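Local coordinates for 2-keto acid:ferredoxin oxidoreductase subunit alpha (Pyrococcus furiosus, PDB 1YD7), which probably forms the alpha subunit of an enzyme that oxidises 2-oxoglutarate with CoA to succinyl-CoA and carbon dioxide, passing the electrons to ferredoxin, at residues F166-R169 / A170-S174; A79-G82 / A83-G87; Y44-T47 / P48-I52. One frame throughout, in Å; residues are numbered along the deposited sequence. Where two conformers were deposited one is given.

Contact 1: residues F166-R169 / A170-S174; sequences FTIR and AFNLS
The phenyl ring of Phe171 meets the methyl of Thr167 at its edge: CG2 of Thr167 lies in the plane of the ring, 4.0 Å from Phe171 CE1. The carbonyl oxygen of Thr167 lies obliquely to the ring, 3.3 Å from Phe171 CD1; elsewhere the Phe171 side chain packs against Ala33 of helix 25-36 and Cys38. All this happens within one alpha-helix, 160-177, the helical limb of a beta-alpha-beta unit between strands 153-155 and 180-185, so each pair is one turn apart. Thr167 keeps OG1 beside its own backbone N (chi1 -69°), where it bonds to Ala163 O, and that rotation turns CG2 towards the ring. Replacing Phe171 with an alanine would probably leave the Thr167 methyl without its aromatic neighbour and open a gap beside helix 25-36.

The next pair round the helix is Ile168 with Asn172, side by side. The methyl CG2 of Ile168 comes within 3.9 Å of Asn172 ND2, while the amide is held at both ends from outside, by Glu205 O and Ile207 N. Beneath them Asn172 N bonds to Ile168 O almost straight (170° at the hydrogen).

Arg169 and Leu173 lie side by side, and both touch Leu155 of strand 153-155. The arginine offers its aliphatic stem, CG lying 3.8 Å from Leu173 CD1, before the chain bends away. Closer still, Leu173 CG sits 3.2 Å from Arg169 O, the same oxygen that accepts the bond from Leu173 N.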
loop_
_atom_site.group_PDB
_atom_site.type_symbol
_atom_site.label_atom_id
_atom_site.label_comp_id
_atom_site.label_asym_id
_atom_site.label_seq_id
_atom_site.Cartn_x
_atom_site.Cartn_y
_atom_site.Cartn_z
ATOM N N PHE A 166 -5.714 -1.271 8.363
ATOM C CA PHE A 166 -6.393 -1.508 7.135
ATOM C C PHE A 166 -5.404 -1.824 6.000
ATOM O O PHE A 166 -5.776 -2.518 5.035
ATOM C CB PHE A 166 -7.272 -0.322 6.726
ATOM C CG PHE A 166 -8.521 -0.113 7.580
ATOM C CD1 PHE A 166 -8.651 -0.636 8.854
ATOM C CD2 PHE A 166 -9.545 0.672 7.102
ATOM C CE1 PHE A 166 -9.795 -0.384 9.614
ATOM C CE2 PHE A 166 -10.681 0.915 7.860
ATOM C CZ PHE A 166 -10.797 0.380 9.117
ATOM N N THR A 167 -4.176 -1.294 6.079
ATOM C CA THR A 167 -3.166 -1.594 5.064
ATOM C C THR A 167 -2.752 -3.088 5.174
ATOM O O THR A 167 -2.718 -3.794 4.169
ATOM C CB THR A 167 -1.961 -0.613 5.115
ATOM O OG1 THR A 167 -2.405 0.683 4.683
ATOM C CG2 THR A 167 -0.836 -1.066 4.182
ATOM N N ILE A 168 -2.491 -3.557 6.393
ATOM C CA ILE A 168 -2.214 -4.960 6.620
ATOM C C ILE A 168 -3.386 -5.848 6.193
ATOM O O ILE A 168 -3.182 -6.892 5.542
ATOM C CB ILE A 168 -1.814 -5.224 8.076
ATOM C CG1 ILE A 168 -0.398 -4.700 8.314
ATOM C CG2 ILE A 168 -1.875 -6.720 8.398
ATOM C CD1 ILE A 168 -0.058 -4.600 9.736
ATOM N N ARG A 169 -4.604 -5.437 6.544
ATOM C CA ARG A 169 -5.773 -6.180 6.166
ATOM C C ARG A 169 -5.927 -6.216 4.646
ATOM O O ARG A 169 -6.347 -7.238 4.112
ATOM C CB ARG A 169 -7.020 -5.639 6.872
ATOM C CG ARG A 169 -8.323 -6.353 6.507
ATOM C CD ARG A 169 -9.323 -6.433 7.683
ATOM N NE ARG A 169 -9.583 -5.146 8.340
ATOM C CZ ARG A 169 -9.255 -4.836 9.604
ATOM N NH1 ARG A 169 -9.562 -3.634 10.064
ATOM N NH2 ARG A 169 -8.613 -5.684 10.418
ATOM N N ALA A 170 -5.569 -5.132 3.944
ATOM C CA ALA A 170 -5.717 -5.088 2.499
ATOM C C ALA A 170 -4.785 -6.089 1.800
ATOM O O ALA A 170 -5.187 -6.697 0.834
ATOM C CB ALA A 170 -5.476 -3.705 1.964
ATOM N N PHE A 171 -3.548 -6.225 2.277
ATOM C CA PHE A 171 -2.637 -7.220 1.733
ATOM C C PHE A 171 -3.187 -8.619 2.039
ATOM O O PHE A 171 -3.257 -9.459 1.130
ATOM C CB PHE A 171 -1.199 -7.049 2.248
ATOM C CG PHE A 171 -0.445 -5.974 1.543
ATOM C CD1 PHE A 171 -0.313 -4.702 2.107
ATOM C CD2 PHE A 171 0.101 -6.210 0.305
ATOM C CE1 PHE A 171 0.325 -3.690 1.435
ATOM C CE2 PHE A 171 0.774 -5.209 -0.368
ATOM C CZ PHE A 171 0.891 -3.932 0.204
ATOM N N ASN A 172 -3.612 -8.851 3.281
ATOM C CA ASN A 172 -4.183 -10.151 3.648
ATOM C C ASN A 172 -5.377 -10.523 2.807
ATOM O O ASN A 172 -5.458 -11.662 2.389
ATOM C CB ASN A 172 -4.532 -10.264 5.126
ATOM C CG ASN A 172 -3.329 -10.370 5.962
ATOM O OD1 ASN A 172 -2.264 -10.619 5.428
ATOM N ND2 ASN A 172 -3.462 -10.162 7.286
ATOM N N LEU A 173 -6.252 -9.567 2.495
ATOM C CA LEU A 173 -7.430 -9.856 1.650
ATOM C C LEU A 173 -7.053 -10.121 0.197
ATOM O O LEU A 173 -7.710 -10.926 -0.448
ATOM C CB LEU A 173 -8.493 -8.722 1.690
ATOM C CG LEU A 173 -9.147 -8.472 3.072
ATOM C CD1 LEU A 173 -9.895 -7.121 3.103
ATOM C CD2 LEU A 173 -10.071 -9.626 3.505
ATOM N N SER A 174 -6.079 -9.383 -0.349
ATOM C CA SER A 174 -5.738 -9.550 -1.768
ATOM C C SER A 174 -5.078 -10.933 -1.944
ATOM O O SER A 174 -5.346 -11.609 -2.892
ATOM C CB SER A 174 -4.846 -8.423 -2.328
ATOM O OG SER A 174 -3.559 -8.457 -1.768
#

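Contact 2: residues A79-G82 / A83-G87; sequences AAIG and ASWAG
Ile81 and Trp85, one turn apart near the end of helix 73-85, form the tight part of this contact. Their side chains lie next to each other and point the same way. The methyl CG2 of Ile81 comes in at the edge of the indole, in its plane, 3.6 Å from Trp85 CD1 and 3.8 Å from Trp85 NE1, so the five-membered ring is met on its rim and not over a face. Chi1 of -77° sets Trp85 CG beside its own backbone N and turns the ring back along the helix; CD1 consequently ends 3.1 Å from Ile81 O. That oxygen also accepts the nearly straight 3.0 Å bond from Trp85 N.

The other flank is sparse. Gly82, Ala83 and Ala86 offer little or no side chain, and what holds the turn together there is backbone: Ala86 N bonds to Gly82 O at 2.9 Å. Gly82 and Ala86 are exposed, and Trp85, though tight against Ile81, is largely exposed as well. The helix then stops in a Schellman motif at Gly87, whose positive phi of 108° would jam a CB against the carbonyl oxygen of Ala86. Gly87 N closes on Ser84 O at 2.7 Å, and Arg209 NH1 bonds to that same oxygen.

Buried Ser84 faces the protein, with OG anti to the backbone N and bonded to Pro115 O. Trp85 touches Thr112 and Thr114, and Ile81 touches Asn105, so the helix end rests on modelled parts of the connection between helix 98-102 and strand 116-121. Helix 73-85 itself is the connection between the parallel strands 66-69 and 90-95, which flank strand 40-43 in the sheet.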
loop_
_atom_site.group_PDB
_atom_site.type_symbol
_atom_site.label_atom_id
_atom_site.label_comp_id
_atom_site.label_asym_id
_atom_site.label_seq_id
_atom_site.Cartn_x
_atom_site.Cartn_y
_atom_site.Cartn_z
ATOM N N ALA A 79 2.409 -2.344 -14.237
ATOM C CA ALA A 79 3.670 -2.796 -13.661
ATOM C C ALA A 79 3.492 -3.572 -12.384
ATOM O O ALA A 79 4.196 -4.572 -12.163
ATOM C CB ALA A 79 4.583 -1.612 -13.421
ATOM N N ALA A 80 2.596 -3.098 -11.506
ATOM C CA ALA A 80 2.294 -3.829 -10.270
ATOM C C ALA A 80 1.614 -5.186 -10.569
ATOM O O ALA A 80 1.886 -6.182 -9.905
ATOM C CB ALA A 80 1.416 -2.973 -9.351
ATOM N N ILE A 81 0.751 -5.221 -11.582
ATOM C CA ILE A 81 0.126 -6.488 -12.068
ATOM C C ILE A 81 1.168 -7.522 -12.542
ATOM O O ILE A 81 1.127 -8.685 -12.111
ATOM C CB ILE A 81 -0.957 -6.211 -13.184
ATOM C CG1 ILE A 81 -2.160 -5.463 -12.593
ATOM C CG2 ILE A 81 -1.466 -7.530 -13.852
ATOM C CD1 ILE A 81 -3.099 -4.858 -13.660
ATOM N N GLY A 82 2.126 -7.092 -13.373
ATOM C CA GLY A 82 3.188 -7.988 -13.868
ATOM C C GLY A 82 4.100 -8.504 -12.764
ATOM O O GLY A 82 4.418 -9.689 -12.706
ATOM N N ALA A 83 4.496 -7.611 -11.864
ATOM C CA ALA A 83 5.251 -8.010 -10.688
ATOM C C ALA A 83 4.514 -9.039 -9.873
ATOM O O ALA A 83 5.126 -9.985 -9.395
ATOM C CB ALA A 83 5.567 -6.768 -9.808
ATOM N N SER A 84 3.209 -8.823 -9.644
ATOM C CA SER A 84 2.394 -9.789 -8.872
ATOM C C SER A 84 2.355 -11.181 -9.528
ATOM O O SER A 84 2.565 -12.215 -8.886
ATOM C CB SER A 84 0.941 -9.305 -8.715
ATOM O OG SER A 84 0.191 -10.287 -8.011
ATOM N N TRP A 85 2.069 -11.208 -10.811
ATOM C CA TRP A 85 2.076 -12.497 -11.531
ATOM C C TRP A 85 3.435 -13.157 -11.497
ATOM O O TRP A 85 3.551 -14.381 -11.459
ATOM C CB TRP A 85 1.630 -12.290 -12.951
ATOM C CG TRP A 85 0.169 -12.133 -13.043
ATOM C CD1 TRP A 85 -0.510 -11.008 -13.346
ATOM C CD2 TRP A 85 -0.810 -13.162 -12.850
ATOM N NE1 TRP A 85 -1.858 -11.261 -13.359
ATOM C CE2 TRP A 85 -2.066 -12.580 -13.058
ATOM C CE3 TRP A 85 -0.740 -14.527 -12.531
ATOM C CZ2 TRP A 85 -3.260 -13.311 -12.953
ATOM C CZ3 TRP A 85 -1.925 -15.252 -12.416
ATOM C CH2 TRP A 85 -3.161 -14.644 -12.625
ATOM N N ALA A 86 4.474 -12.335 -11.449
ATOM C CA ALA A 86 5.806 -12.848 -11.309
ATOM C C ALA A 86 6.110 -13.276 -9.875
ATOM O O ALA A 86 7.198 -13.763 -9.611
ATOM C CB ALA A 86 6.825 -11.797 -11.818
ATOM N N GLY A 87 5.159 -13.126 -8.942
ATOM C CA GLY A 87 5.325 -13.671 -7.588
ATOM C C GLY A 87 5.572 -12.674 -6.442
ATOM O O GLY A 87 5.761 -13.090 -5.307
#

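Contact 3: residues Y44-T47 / P48-I52; sequences YPIT and PASEI
Ile46 folds its side chain onto Ser50. Its CG1 branch takes the crowded position between the backbone N and the carbonyl carbon (chi1 46°), which swings the chain over to the serine: CD1 lies only 3.4 Å from Ser50 CB, tighter than ordinary carbon contact, and CG1 is 3.5 Å from that same CB. A looser touch links Ile46 CD1 to Ile52 CG2 at 4.4 Å. The serine's hydroxyl is used elsewhere, in a weak bond with Asp26 OD1.

The backbone draws the same two residues together. Ser50 N bonds to Ile46 O at 2.8 Å, arriving well above the carbonyl plane, and Ala49 CB lies 3.3 Å from that oxygen. Between them the peptide before Pro48 is cis, which makes the chain double back sharply. This is the loop from strand 40-43 to helix 52-59 in the thiamine-diphosphate-binding fold, and it carries the Tyr-Pro-Ile-Thr-Pro sequence known from pyruvate:ferredoxin oxidoreductases; in those relatives the loop lies at the active site, and it probably does so here.

Thr47 also meets Glu51, which stands at the N-cap position of the following helix. The glutamate starts with CG beside its backbone N (chi1 -43°), then bends again at chi2 (-49°), curling its carboxylate back over the turn. OE1 thereby comes to 3.3 Å from Thr47 OG1, a weak hydrogen bond with the threonine as donor. The stronger partner of the carboxylate is His191, whose NE2 binds OE2. Glu51 N bonds to Asp26 OD2, and Thr47 CB rests 3.3 Å from Ser50 O.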
loop_
_atom_site.group_PDB
_atom_site.type_symbol
_atom_site.label_atom_id
_atom_site.label_comp_id
_atom_site.label_asym_id
_atom_site.label_seq_id
_atom_site.Cartn_x
_atom_site.Cartn_y
_atom_site.Cartn_z
ATOM N N TYR A 44 4.234 7.446 -8.941
ATOM C CA TYR A 44 4.868 8.743 -9.128
ATOM C C TYR A 44 4.589 9.498 -7.822
ATOM O O TYR A 44 3.627 9.165 -7.122
ATOM C CB TYR A 44 4.248 9.474 -10.340
ATOM C CG TYR A 44 5.091 10.601 -10.966
ATOM C CD1 TYR A 44 6.396 10.359 -11.422
ATOM C CD2 TYR A 44 4.555 11.890 -11.124
ATOM C CE1 TYR A 44 7.179 11.371 -11.998
ATOM N N PRO A 45 5.415 10.498 -7.467
ATOM C CA PRO A 45 4.982 11.441 -6.409
ATOM C C PRO A 45 3.546 11.989 -6.546
ATOM O O PRO A 45 3.128 12.390 -7.631
ATOM C CB PRO A 45 5.991 12.572 -6.523
ATOM C CG PRO A 45 7.247 11.873 -6.964
ATOM C CD PRO A 45 6.788 10.796 -7.927
ATOM N N ILE A 46 2.796 11.963 -5.445
ATOM C CA ILE A 46 1.462 12.536 -5.402
ATOM C C ILE A 46 1.392 13.506 -4.221
ATOM O O ILE A 46 0.322 13.731 -3.628
ATOM C CB ILE A 46 0.368 11.446 -5.331
ATOM C CG1 ILE A 46 0.719 10.368 -4.302
ATOM C CG2 ILE A 46 0.191 10.794 -6.698
ATOM C CD1 ILE A 46 -0.439 9.400 -3.985
ATOM N N THR A 47 2.551 14.082 -3.900
ATOM C CA THR A 47 2.664 15.110 -2.865
ATOM C C THR A 47 2.164 16.442 -3.461
ATOM O O THR A 47 2.404 16.713 -4.635
ATOM C CB THR A 47 4.122 15.194 -2.308
ATOM O OG1 THR A 47 4.291 16.390 -1.533
ATOM C CG2 THR A 47 5.155 15.155 -3.430
ATOM N N PRO A 48 1.464 17.279 -2.665
ATOM C CA PRO A 48 1.254 17.210 -1.216
ATOM C C PRO A 48 0.146 16.273 -0.774
ATOM O O PRO A 48 0.043 16.009 0.419
ATOM C CB PRO A 48 0.870 18.654 -0.862
ATOM C CG PRO A 48 0.112 19.133 -2.071
ATOM C CD PRO A 48 0.771 18.448 -3.257
ATOM N N ALA A 49 -0.678 15.782 -1.705
ATOM C CA ALA A 49 -1.797 14.903 -1.335
ATOM C C ALA A 49 -1.331 13.643 -0.602
ATOM O O ALA A 49 -2.007 13.193 0.331
ATOM C CB ALA A 49 -2.641 14.534 -2.544
ATOM N N SER A 50 -0.172 13.100 -0.989
ATOM C CA SER A 50 0.413 11.966 -0.254
ATOM C C SER A 50 1.927 12.023 -0.230
ATOM O O SER A 50 2.546 12.478 -1.192
ATOM C CB SER A 50 -0.016 10.621 -0.860
ATOM O OG SER A 50 -0.126 9.603 0.136
ATOM N N GLU A 51 2.499 11.531 0.872
ATOM C CA GLU A 51 3.936 11.399 1.042
ATOM C C GLU A 51 4.425 9.952 0.912
ATOM O O GLU A 51 5.562 9.642 1.260
ATOM C CB GLU A 51 4.348 11.923 2.436
ATOM C CG GLU A 51 3.695 13.239 2.883
ATOM C CD GLU A 51 3.747 14.351 1.834
ATOM O OE1 GLU A 51 4.761 14.417 1.096
ATOM O OE2 GLU A 51 2.760 15.138 1.743
ATOM N N ILE A 52 3.572 9.059 0.433
ATOM C CA ILE A 52 3.909 7.628 0.404
ATOM C C ILE A 52 5.029 7.253 -0.551
ATOM O O ILE A 52 5.842 6.385 -0.245
ATOM C CB ILE A 52 2.650 6.731 0.189
ATOM C CG1 ILE A 52 3.063 5.274 0.177
ATOM C CG2 ILE A 52 1.930 7.074 -1.066
ATOM C CD1 ILE A 52 1.984 4.382 0.537
#

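Along the chain, contact 3 comes first, then contact 2, then contact 1, all within the thiamine-diphosphate-binding family region. None touches another: centres lie about 17 Å apart for contacts 1 and 2, about 21 Å for 1 and 3, and about 23 Å for 2 and 3. The six-stranded parallel sheet relates them. Contact 3 leaves its strand 40-43, contact 2 ends the helix joining 66-69 to 90-95, and contact 1 lies in the helix joining 153-155 to 180-185. Contacts 1 and 3 fall on opposite sides of the chain's centre. Two are thus turns of helices that flank the sheet, contact 2 nearer the surface; the third shapes a loop probably close to the cofactor.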